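PDB 1LUR: aldose 1-epimerase from Caenorhabditis elegans, which probably catalyses the interconversion of the alpha and beta anomers of aldose sugars such as galactose. Local coordinates for residues A[12-17]-A[57-62]; A[80-83]-A[88-91]; A[173-178]-A[333-338]; A[210-213]-A[218-221]. All blocks are in the same frame, centred on the assembly; numbering follows the deposited sequence.

Contact 1 (A[12-17]-A[57-62]); sequences SGFIEI and DEFEKD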
loop_
_atom_site.group_PDB
_atom_site.type_symbol
_atom_site.label_atom_id
_atom_site.label_comp_id
_atom_site.label_asym_id
_atom_site.label_seq_id
_atom_site.Cartn_x
_atom_site.Cartn_y
_atom_site.Cartn_z
ATOM N N SER A 12 -11.945 -19.045 -6.170
ATOM C CA SER A 12 -10.710 -19.128 -5.393
ATOM C C SER A 12 -11.076 -19.277 -3.917
ATOM O O SER A 12 -12.067 -19.933 -3.579
ATOM C CB SER A 12 -9.864 -17.866 -5.579
ATOM O OG SER A 12 -10.427 -16.770 -4.878
ATOM N N GLY A 13 -10.284 -18.664 -3.042
ATOM C CA GLY A 13 -10.565 -18.756 -1.621
ATOM C C GLY A 13 -9.521 -18.107 -0.734
ATOM O O GLY A 13 -8.343 -18.032 -1.088
ATOM N N PHE A 14 -9.960 -17.633 0.427
ATOM C CA PHE A 14 -9.063 -16.989 1.375
ATOM C C PHE A 14 -7.973 -17.965 1.791
ATOM O O PHE A 14 -8.221 -19.158 1.951
ATOM C CB PHE A 14 -9.833 -16.533 2.614
ATOM C CG PHE A 14 -10.734 -15.353 2.375
ATOM C CD1 PHE A 14 -10.204 -14.113 2.031
ATOM C CD2 PHE A 14 -12.115 -15.478 2.506
ATOM C CE1 PHE A 14 -11.035 -13.012 1.822
ATOM C CE2 PHE A 14 -12.958 -14.384 2.298
ATOM C CZ PHE A 14 -12.416 -13.147 1.955
ATOM N N ILE A 15 -6.761 -17.452 1.952
ATOM C CA ILE A 15 -5.633 -18.275 2.354
ATOM C C ILE A 15 -5.126 -17.701 3.670
ATOM O O ILE A 15 -4.892 -16.498 3.780
ATOM C CB ILE A 15 -4.501 -18.230 1.318
ATOM C CG1 ILE A 15 -5.027 -18.689 -0.044
ATOM C CG2 ILE A 15 -3.345 -19.108 1.770
ATOM C CD1 ILE A 15 -3.988 -18.650 -1.156
ATOM N N GLU A 16 -4.965 -18.557 4.670
ATOM C CA GLU A 16 -4.491 -18.102 5.967
ATOM C C GLU A 16 -3.084 -18.556 6.323
ATOM O O GLU A 16 -2.674 -19.673 6.000
ATOM C CB GLU A 16 -5.453 -18.558 7.068
ATOM C CG GLU A 16 -6.638 -17.632 7.295
ATOM C CD GLU A 16 -7.550 -18.116 8.411
ATOM O OE1 GLU A 16 -7.044 -18.433 9.513
ATOM O OE2 GLU A 16 -8.779 -18.170 8.191
ATOM N N ILE A 17 -2.347 -17.664 6.978
ATOM C CA ILE A 17 -0.982 -17.940 7.407
ATOM C C ILE A 17 -0.898 -17.393 8.820
ATOM O O ILE A 17 -1.656 -16.490 9.184
ATOM C CB ILE A 17 0.085 -17.248 6.529
ATOM C CG1 ILE A 17 -0.066 -15.730 6.594
ATOM C CG2 ILE A 17 -0.023 -17.746 5.102
ATOM C CD1 ILE A 17 1.058 -14.991 5.894
ATOM N N ASP A 57 -16.499 -12.222 -3.042
ATOM C CA ASP A 57 -17.117 -11.416 -4.082
ATOM C C ASP A 57 -17.087 -9.925 -3.754
ATOM O O ASP A 57 -16.883 -9.099 -4.646
ATOM C CB ASP A 57 -18.554 -11.877 -4.322
ATOM C CG ASP A 57 -18.995 -11.667 -5.755
ATOM O OD1 ASP A 57 -19.140 -10.498 -6.174
ATOM O OD2 ASP A 57 -19.185 -12.676 -6.469
ATOM N N GLU A 58 -17.285 -9.579 -2.484
ATOM C CA GLU A 58 -17.274 -8.175 -2.076
ATOM C C GLU A 58 -15.918 -7.552 -2.382
ATOM O O GLU A 58 -15.823 -6.362 -2.682
ATOM C CB GLU A 58 -17.568 -8.038 -0.582
ATOM C CG GLU A 58 -18.969 -8.454 -0.179
ATOM C CD GLU A 58 -19.185 -8.372 1.316
ATOM O OE1 GLU A 58 -19.336 -7.250 1.841
ATOM O OE2 GLU A 58 -19.192 -9.435 1.970
ATOM N N PHE A 59 -14.871 -8.364 -2.288
ATOM C CA PHE A 59 -13.516 -7.899 -2.559
ATOM C C PHE A 59 -13.361 -7.674 -4.056
ATOM O O PHE A 59 -12.766 -6.683 -4.487
ATOM C CB PHE A 59 -12.493 -8.936 -2.089
ATOM C CG PHE A 59 -11.971 -8.692 -0.702
ATOM C CD1 PHE A 59 -11.065 -7.665 -0.459
ATOM C CD2 PHE A 59 -12.379 -9.490 0.362
ATOM C CE1 PHE A 59 -10.571 -7.438 0.819
ATOM C CE2 PHE A 59 -11.891 -9.271 1.647
ATOM C CZ PHE A 59 -10.985 -8.243 1.875
ATOM N N GLU A 60 -13.905 -8.599 -4.843
ATOM C CA GLU A 60 -13.834 -8.514 -6.297
ATOM C C GLU A 60 -14.639 -7.335 -6.831
ATOM O O GLU A 60 -14.476 -6.928 -7.981
ATOM C CB GLU A 60 -14.343 -9.812 -6.930
ATOM C CG GLU A 60 -13.486 -11.032 -6.630
ATOM C CD GLU A 60 -14.064 -12.314 -7.211
ATOM O OE1 GLU A 60 -15.199 -12.676 -6.839
ATOM O OE2 GLU A 60 -13.384 -12.960 -8.036
ATOM N N LYS A 61 -15.510 -6.785 -5.994
ATOM C CA LYS A 61 -16.326 -5.656 -6.408
ATOM C C LYS A 61 -15.833 -4.342 -5.811
ATOM O O LYS A 61 -16.283 -3.272 -6.210
ATOM C CB LYS A 61 -17.790 -5.896 -6.020
ATOM C CG LYS A 61 -18.453 -7.043 -6.777
ATOM C CD LYS A 61 -19.858 -7.337 -6.253
ATOM C CE LYS A 61 -20.586 -8.331 -7.155
ATOM N NZ LYS A 61 -21.893 -8.777 -6.586
ATOM N N ASP A 62 -14.902 -4.422 -4.863
ATOM C CA ASP A 62 -14.362 -3.224 -4.224
ATOM C C ASP A 62 -13.673 -2.307 -5.228
ATOM O O ASP A 62 -13.085 -2.776 -6.202
ATOM C CB ASP A 62 -13.372 -3.611 -3.120
ATOM C CG ASP A 62 -12.640 -2.411 -2.546
ATOM O OD1 ASP A 62 -13.291 -1.376 -2.289
ATOM O OD2 ASP A 62 -11.412 -2.505 -2.337
#
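Phe-14 and Phe-59 mark where the backbones of 12-17 and 57-62 come nearest, yet their CA atoms stay 10.9 Å apart, so two rings have to span the distance. Phe-14 stands in the loop just before strand 15-18, and Phe-59 is on the short helix 56-61. The Phe-59 side chain sets out toward the other segment. Phe-14 starts across that direction, and its ring end swings nearer, with CG beside the backbone N and anti to the carbonyl carbon (chi1 -72°). Phe-14 CE1 lies 3.8 Å from Phe-59 CE2. The neighbouring Phe-14 CZ is 3.9 Å from Phe-59 CE2. Phe-59 CD2 comes in at the edge of the Phe-14 ring, close to its plane. The ring planes stand 74° apart with centroids 6.0 Å apart, an oblique pair.

Strand 15-18 is an outermost strand of the antiparallel sheet 15-18, 24-28, 33-40 and 46-48. The helix packs beside this sheet, and both rings rest on Ala-35 of strand 33-40. A serine in place of Phe-14 would probably open a gap beside Phe-59 CD2 and CE2 and leave the helix without its partner from the loop before the edge strand. Phe-59 also meets Phe-53 edge-to-face and touches Leu-28 and Thr-33, so its ring is packed from the sheet and from the loop before the helix.

Contact 2 (A[80-83]-A[88-91]); sequences STLH and QYTM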
loop_
_atom_site.group_PDB
_atom_site.type_symbol
_atom_site.label_atom_id
_atom_site.label_comp_id
_atom_site.label_asym_id
_atom_site.label_seq_id
_atom_site.Cartn_x
_atom_site.Cartn_y
_atom_site.Cartn_z
ATOM N N SER A 80 -2.888 10.669 -17.602
ATOM C CA SER A 80 -2.881 9.403 -18.320
ATOM C C SER A 80 -1.910 9.334 -19.491
ATOM O O SER A 80 -2.161 8.611 -20.456
ATOM C CB SER A 80 -4.291 9.098 -18.832
ATOM O OG SER A 80 -5.233 9.100 -17.774
ATOM N N THR A 81 -0.813 10.079 -19.411
ATOM C CA THR A 81 0.173 10.075 -20.480
ATOM C C THR A 81 1.583 10.142 -19.907
ATOM O O THR A 81 1.811 10.788 -18.886
ATOM C CB THR A 81 -0.001 11.277 -21.417
ATOM O OG1 THR A 81 -1.391 11.433 -21.739
ATOM C CG2 THR A 81 0.800 11.062 -22.700
ATOM N N LEU A 82 2.522 9.472 -20.563
ATOM C CA LEU A 82 3.911 9.461 -20.125
ATOM C C LEU A 82 4.802 9.177 -21.315
ATOM O O LEU A 82 4.330 8.765 -22.375
ATOM C CB LEU A 82 4.137 8.392 -19.042
ATOM C CG LEU A 82 3.948 6.915 -19.409
ATOM C CD1 LEU A 82 5.194 6.374 -20.122
ATOM C CD2 LEU A 82 3.684 6.116 -18.140
ATOM N N HIS A 83 6.093 9.414 -21.139
ATOM C CA HIS A 83 7.055 9.175 -22.190
ATOM C C HIS A 83 8.021 8.127 -21.666
ATOM O O HIS A 83 8.566 8.274 -20.574
ATOM C CB HIS A 83 7.798 10.465 -22.542
ATOM C CG HIS A 83 6.896 11.564 -23.016
ATOM N ND1 HIS A 83 6.210 12.389 -22.150
ATOM C CD2 HIS A 83 6.533 11.944 -24.263
ATOM C CE1 HIS A 83 5.464 13.231 -22.845
ATOM N NE2 HIS A 83 5.641 12.981 -24.130
ATOM N N GLN A 88 5.775 7.894 -26.601
ATOM C CA GLN A 88 4.674 8.317 -25.754
ATOM C C GLN A 88 3.628 7.229 -25.570
ATOM O O GLN A 88 3.252 6.542 -26.518
ATOM C CB GLN A 88 4.009 9.576 -26.321
ATOM C CG GLN A 88 2.980 10.183 -25.373
ATOM C CD GLN A 88 2.550 11.580 -25.777
ATOM O OE1 GLN A 88 1.942 11.774 -26.824
ATOM N NE2 GLN A 88 2.870 12.564 -24.941
ATOM N N TYR A 89 3.174 7.067 -24.333
ATOM C CA TYR A 89 2.162 6.070 -24.012
ATOM C C TYR A 89 0.979 6.826 -23.442
ATOM O O TYR A 89 1.135 7.655 -22.544
ATOM C CB TYR A 89 2.696 5.064 -22.994
ATOM C CG TYR A 89 3.690 4.109 -23.598
ATOM C CD1 TYR A 89 3.288 2.858 -24.069
ATOM C CD2 TYR A 89 5.018 4.479 -23.758
ATOM C CE1 TYR A 89 4.193 2.004 -24.690
ATOM C CE2 TYR A 89 5.931 3.637 -24.378
ATOM C CZ TYR A 89 5.514 2.406 -24.842
ATOM O OH TYR A 89 6.415 1.593 -25.472
ATOM N N THR A 90 -0.200 6.554 -23.990
ATOM C CA THR A 90 -1.422 7.207 -23.548
ATOM C C THR A 90 -2.455 6.156 -23.204
ATOM O O THR A 90 -2.758 5.282 -24.014
ATOM C CB THR A 90 -1.967 8.114 -24.648
ATOM O OG1 THR A 90 -2.006 7.386 -25.883
ATOM C CG2 THR A 90 -1.071 9.324 -24.813
HETATM N N MSE A 91 -2.977 6.235 -21.985
HETATM C CA MSE A 91 -3.974 5.288 -21.523
HETATM C C MSE A 91 -5.338 5.979 -21.419
HETATM O O MSE A 91 -5.438 7.204 -21.560
HETATM C CB MSE A 91 -3.552 4.733 -20.158
HETATM C CG MSE A 91 -2.334 3.790 -20.185
HETATM SE SE MSE A 91 -0.616 4.592 -20.629
HETATM C CE MSE A 91 -0.455 4.030 -22.480
#
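The His-83 ring and the Gln-88 amide lie side by side and point the same way, their planes 41° apart. Gln-88 NE2 approaches the ring obliquely, 2.9 Å from His-83 NE2. The Gln-88 chain is extended, with CG anti to the backbone N (chi1 -172°), and this carries the amide along the strand pair to Thr-81 as well, where Thr-81 CG2 is 3.4 Å from Gln-88 NE2. On the other side of the ribbon the Tyr-89 ring is met obliquely by Leu-82 CD1, which also packs 4.0 Å from Tyr-89 CB.

Thr-81 and Thr-90 form a non-hydrogen-bonded pair on the face of His-83 and Gln-88. Thr-81 CG2 and Thr-90 CG2 are only 3.3 Å apart, tighter than a usual van der Waals contact. Leu-82 and Tyr-89 are the hydrogen-bonded pair. Tyr-89 N gives a nearly straight bond of 2.8 Å to Leu-82 O (174°), and Leu-82 N returns one of 3.0 Å to Tyr-89 O. Met-91 N, of a selenomethionine, adds a third bond to Ser-80 O.

This is a two-stranded antiparallel beta hairpin. Backbone bonds fix its register, while Leu-82 turns its apolar side chain to Pro-311 and Asn-312 and Tyr-89 packs on Pro-136, which ties the buried face to neighbouring loops.

Contact 3 (A[173-178]-A[333-338]); sequences AYWNLD and YTFSHV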
loop_
_atom_site.group_PDB
_atom_site.type_symbol
_atom_site.label_atom_id
_atom_site.label_comp_id
_atom_site.label_asym_id
_atom_site.label_seq_id
_atom_site.Cartn_x
_atom_site.Cartn_y
_atom_site.Cartn_z
ATOM N N ALA A 173 -3.334 -1.761 1.982
ATOM C CA ALA A 173 -4.123 -2.118 3.160
ATOM C C ALA A 173 -4.481 -0.872 3.970
ATOM O O ALA A 173 -3.647 0.009 4.169
ATOM C CB ALA A 173 -3.346 -3.098 4.031
ATOM N N TYR A 174 -5.734 -0.802 4.411
ATOM C CA TYR A 174 -6.233 0.318 5.208
ATOM C C TYR A 174 -6.127 -0.150 6.659
ATOM O O TYR A 174 -6.720 -1.166 7.023
ATOM C CB TYR A 174 -7.702 0.610 4.890
ATOM C CG TYR A 174 -7.976 1.282 3.558
ATOM C CD1 TYR A 174 -7.783 0.608 2.348
ATOM C CD2 TYR A 174 -8.493 2.577 3.512
ATOM C CE1 TYR A 174 -8.109 1.212 1.127
ATOM C CE2 TYR A 174 -8.819 3.185 2.303
ATOM C CZ TYR A 174 -8.627 2.502 1.116
ATOM O OH TYR A 174 -8.957 3.118 -0.072
ATOM N N TRP A 175 -5.394 0.593 7.484
ATOM C CA TRP A 175 -5.224 0.218 8.882
ATOM C C TRP A 175 -6.045 0.966 9.929
ATOM O O TRP A 175 -6.230 2.178 9.858
ATOM C CB TRP A 175 -3.745 0.310 9.261
ATOM C CG TRP A 175 -2.847 -0.478 8.366
ATOM C CD1 TRP A 175 -2.296 -0.065 7.186
ATOM C CD2 TRP A 175 -2.410 -1.831 8.561
ATOM N NE1 TRP A 175 -1.542 -1.074 6.635
ATOM C CE2 TRP A 175 -1.595 -2.169 7.458
ATOM C CE3 TRP A 175 -2.629 -2.790 9.559
ATOM C CZ2 TRP A 175 -0.997 -3.428 7.325
ATOM C CZ3 TRP A 175 -2.034 -4.041 9.427
ATOM C CH2 TRP A 175 -1.229 -4.346 8.317
ATOM N N ASN A 176 -6.520 0.201 10.907
ATOM C CA ASN A 176 -7.324 0.683 12.026
ATOM C C ASN A 176 -6.999 -0.347 13.102
ATOM O O ASN A 176 -7.398 -1.507 13.004
ATOM C CB ASN A 176 -8.818 0.648 11.688
ATOM C CG ASN A 176 -9.682 1.126 12.838
ATOM O OD1 ASN A 176 -9.643 0.562 13.933
ATOM N ND2 ASN A 176 -10.463 2.173 12.599
ATOM N N LEU A 177 -6.266 0.081 14.123
ATOM C CA LEU A 177 -5.862 -0.800 15.213
ATOM C C LEU A 177 -6.800 -1.048 16.397
ATOM O O LEU A 177 -6.523 -1.930 17.209
ATOM C CB LEU A 177 -4.510 -0.318 15.746
ATOM C CG LEU A 177 -3.501 0.116 14.674
ATOM C CD1 LEU A 177 -2.202 0.565 15.335
ATOM C CD2 LEU A 177 -3.241 -1.036 13.714
ATOM N N ASP A 178 -7.898 -0.305 16.515
ATOM C CA ASP A 178 -8.798 -0.530 17.653
ATOM C C ASP A 178 -10.289 -0.617 17.350
ATOM O O ASP A 178 -11.101 -0.785 18.264
ATOM C CB ASP A 178 -8.574 0.546 18.719
ATOM C CG ASP A 178 -8.773 1.949 18.184
ATOM O OD1 ASP A 178 -9.749 2.168 17.437
ATOM O OD2 ASP A 178 -7.963 2.837 18.517
ATOM N N TYR A 333 6.309 -5.165 8.520
ATOM C CA TYR A 333 5.386 -4.628 9.512
ATOM C C TYR A 333 5.615 -5.387 10.814
ATOM O O TYR A 333 5.511 -6.615 10.844
ATOM C CB TYR A 333 3.921 -4.840 9.107
ATOM C CG TYR A 333 3.510 -4.244 7.786
ATOM C CD1 TYR A 333 3.920 -4.816 6.586
ATOM C CD2 TYR A 333 2.679 -3.124 7.735
ATOM C CE1 TYR A 333 3.510 -4.292 5.367
ATOM C CE2 TYR A 333 2.264 -2.591 6.522
ATOM C CZ TYR A 333 2.681 -3.178 5.344
ATOM O OH TYR A 333 2.273 -2.658 4.137
ATOM N N THR A 334 5.930 -4.664 11.882
ATOM C CA THR A 334 6.158 -5.304 13.173
ATOM C C THR A 334 5.024 -4.901 14.099
ATOM O O THR A 334 4.759 -3.714 14.280
ATOM C CB THR A 334 7.489 -4.862 13.814
ATOM O OG1 THR A 334 8.580 -5.244 12.971
ATOM C CG2 THR A 334 7.664 -5.524 15.177
ATOM N N PHE A 335 4.354 -5.893 14.678
ATOM C CA PHE A 335 3.249 -5.637 15.586
ATOM C C PHE A 335 3.691 -5.856 17.026
ATOM O O PHE A 335 4.364 -6.840 17.337
ATOM C CB PHE A 335 2.070 -6.546 15.242
ATOM C CG PHE A 335 1.609 -6.412 13.819
ATOM C CD1 PHE A 335 2.138 -7.226 12.820
ATOM C CD2 PHE A 335 0.686 -5.432 13.467
ATOM C CE1 PHE A 335 1.759 -7.062 11.491
ATOM C CE2 PHE A 335 0.298 -5.258 12.138
ATOM C CZ PHE A 335 0.838 -6.076 11.150
ATOM N N SER A 336 3.321 -4.924 17.897
ATOM C CA SER A 336 3.678 -5.004 19.308
ATOM C C SER A 336 2.674 -4.238 20.156
ATOM O O SER A 336 1.576 -3.913 19.700
ATOM C CB SER A 336 5.066 -4.406 19.521
ATOM O OG SER A 336 5.061 -3.020 19.209
ATOM N N HIS A 337 3.055 -3.955 21.398
ATOM C CA HIS A 337 2.185 -3.222 22.305
ATOM C C HIS A 337 2.911 -2.029 22.910
ATOM O O HIS A 337 4.113 -2.081 23.176
ATOM C CB HIS A 337 1.670 -4.137 23.417
ATOM C CG HIS A 337 0.839 -5.281 22.923
ATOM N ND1 HIS A 337 1.388 -6.432 22.403
ATOM C CD2 HIS A 337 -0.505 -5.442 22.857
ATOM C CE1 HIS A 337 0.420 -7.254 22.037
ATOM N NE2 HIS A 337 -0.739 -6.678 22.302
ATOM N N VAL A 338 2.174 -0.944 23.112
ATOM C CA VAL A 338 2.740 0.267 23.685
ATOM C C VAL A 338 2.745 0.156 25.212
ATOM O O VAL A 338 1.739 0.428 25.870
ATOM C CB VAL A 338 1.925 1.510 23.245
ATOM C CG1 VAL A 338 0.440 1.278 23.496
ATOM C CG2 VAL A 338 2.402 2.741 23.989
HETATM O O HOH W 1 0.184 -1.499 3.756
#
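A water near Trp-175 and Tyr-333 accepts from both side chains. Its bond from Trp-175 NE1 is long and weak at 3.4 Å, and the water lies at the edge of the indole, in its plane. The bond from Tyr-333 OH to the water is modelled at only 2.4 Å, so its length is doubtful.

The rest of the contact is aromatic. Trp-175 turns the outer rim of its six-membered ring to two side chains of strand 327-337. Trp-175 CZ2 is 3.5 Å from Tyr-333 CE2, while Trp-175 CZ3 is 3.8 Å from Phe-335 CE2. The tryptophan has CG anti to its carbonyl carbon (chi1 -54°), which aims the indole across to the other strand. Trp-175 and Tyr-333 cross obliquely, with their planes 33° apart. Phe-335 is turned differently. It receives Trp-175 CZ3 at its ring edge, near its plane, and the two planes are 41° apart. The three residues form an aromatic cluster.

Strands 170-175 and 327-337 belong to different antiparallel sheets, so the cluster joins two layers of the beta-sandwich of the galactose mutarotase fold. Leu-37 of strand 33-40 touches both Trp-175 and Phe-335. Leu-267 touches both Tyr-333 and Phe-335 from the neighbouring strand 265-271.

All three aromatic residues are buried. The water may serve the indole N-H and the tyrosine hydroxyl as a polar partner, though one bond is weak and the other doubtful. Across this contact the sheets are held mainly by ring packing.

Contact 4 (A[210-213]-A[218-221]); sequences SVTD and FRSG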
loop_
_atom_site.group_PDB
_atom_site.type_symbol
_atom_site.label_atom_id
_atom_site.label_comp_id
_atom_site.label_asym_id
_atom_site.label_seq_id
_atom_site.Cartn_x
_atom_site.Cartn_y
_atom_site.Cartn_z
ATOM N N SER A 210 9.100 20.814 2.232
ATOM C CA SER A 210 9.597 20.479 3.550
ATOM C C SER A 210 8.367 20.281 4.407
ATOM O O SER A 210 7.327 20.901 4.176
ATOM C CB SER A 210 10.438 21.627 4.115
ATOM O OG SER A 210 10.602 21.492 5.517
ATOM N N VAL A 211 8.477 19.412 5.398
ATOM C CA VAL A 211 7.352 19.162 6.270
ATOM C C VAL A 211 7.351 20.170 7.419
ATOM O O VAL A 211 6.330 20.388 8.066
ATOM C CB VAL A 211 7.420 17.740 6.847
ATOM C CG1 VAL A 211 8.493 17.649 7.923
ATOM C CG2 VAL A 211 6.079 17.362 7.381
ATOM N N THR A 212 8.504 20.786 7.658
ATOM C CA THR A 212 8.644 21.771 8.731
ATOM C C THR A 212 7.534 22.818 8.719
ATOM O O THR A 212 7.228 23.400 7.681
ATOM C CB THR A 212 10.000 22.504 8.650
ATOM O OG1 THR A 212 11.064 21.549 8.730
ATOM C CG2 THR A 212 10.135 23.504 9.796
ATOM N N ASP A 213 6.947 23.048 9.889
ATOM C CA ASP A 213 5.869 24.017 10.066
ATOM C C ASP A 213 4.578 23.688 9.320
ATOM O O ASP A 213 3.714 24.550 9.165
ATOM C CB ASP A 213 6.344 25.425 9.668
ATOM C CG ASP A 213 7.404 25.971 10.609
ATOM O OD1 ASP A 213 7.252 25.801 11.836
ATOM O OD2 ASP A 213 8.382 26.581 10.126
ATOM N N PHE A 218 5.165 14.635 11.249
ATOM C CA PHE A 218 4.845 13.573 12.197
ATOM C C PHE A 218 6.133 13.124 12.867
ATOM O O PHE A 218 6.169 12.080 13.517
ATOM C CB PHE A 218 4.227 12.371 11.472
ATOM C CG PHE A 218 2.861 12.632 10.897
ATOM C CD1 PHE A 218 1.739 12.660 11.718
ATOM C CD2 PHE A 218 2.696 12.842 9.529
ATOM C CE1 PHE A 218 0.469 12.890 11.186
ATOM C CE2 PHE A 218 1.430 13.073 8.986
ATOM C CZ PHE A 218 0.315 13.096 9.816
ATOM N N ARG A 219 7.190 13.911 12.699
ATOM C CA ARG A 219 8.484 13.591 13.283
ATOM C C ARG A 219 8.478 13.513 14.806
ATOM O O ARG A 219 9.353 12.885 15.399
ATOM C CB ARG A 219 9.534 14.603 12.811
ATOM C CG ARG A 219 9.889 14.460 11.331
ATOM C CD ARG A 219 10.867 15.531 10.857
ATOM N NE ARG A 219 10.236 16.844 10.743
ATOM C CZ ARG A 219 10.847 17.930 10.278
ATOM N NH1 ARG A 219 12.112 17.870 9.881
ATOM N NH2 ARG A 219 10.186 19.076 10.198
ATOM N N SER A 220 7.484 14.135 15.435
ATOM C CA SER A 220 7.380 14.129 16.891
ATOM C C SER A 220 6.272 13.211 17.394
ATOM O O SER A 220 6.021 13.132 18.598
ATOM C CB SER A 220 7.133 15.549 17.403
ATOM O OG SER A 220 5.927 16.071 16.871
ATOM N N GLY A 221 5.608 12.525 16.472
ATOM C CA GLY A 221 4.536 11.626 16.854
ATOM C C GLY A 221 3.341 12.361 17.428
ATOM O O GLY A 221 3.396 12.873 18.546
#
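Arg-219 reaches from 218-221 to Thr-212 with one hydrogen bond. Arg-219 NH2 donates to Thr-212 OG1 at 3.0 Å. The bond is fairly straight (161°), and OG1 lies at the edge of the guanidinium, only 10° out of its plane. The arginine chain starts toward the other segment and then bends at chi3 (-73°), which brings the flat group round to the threonine.

Charge pairing comes from residues beyond the two segments. Arg-219 NH2 forms a salt bridge with Asp-217, and Arg-219 NH1 forms one with Asp-193. NH2 is therefore shared between a hydroxyl and a carboxylate, and the two carboxylates probably offset the arginine's positive charge.

A van der Waals contact comes over one face of the guanidinium. Val-211 CG1 sits above the plane, offset toward the rim, 3.2 Å from Arg-219 NH2 and 3.3 Å from Arg-219 CZ. The two side chains come from opposite directions. A leucine in place of Arg-219 would probably leave Thr-212 OG1 without this donor and Asp-217 and Asp-193 without their positive mate.

Bonds within each segment shape the turns. Two involve side chains: Thr-212 N donates to Ser-210 OG at 3.1 Å, and Thr-212 OG1 makes a weak bond to the same oxygen. The backbone bond runs from Gly-221 N to Phe-218 O at 3.0 Å. The arginine thus bridges two turns in the connection between strands 207-210 and 222-223: an ST turn begun by Ser-210 and a type I beta turn from Phe-218 to Gly-221.

From the N terminus, contact 1 comes first and closes a loop of 39 residues, joining the approach to edge strand 15-18 to helix 56-61. Contact 2 follows in series and closes the short turn of a peripheral hairpin; its centre lies about 32 Å from that of contact 1. Contact 3 closes the longest loop, of 154 residues, and ties strand 170-175 to strand 327-337 near the C terminus. Contact 4 is nested inside that loop and closes four residues between strands 207-210 and 222-223. None of the contacts touch; the nearest atoms of contacts 1 and 3 are about 6 Å apart. Contacts 2 and 3 lie on opposite sides of the chain's centre.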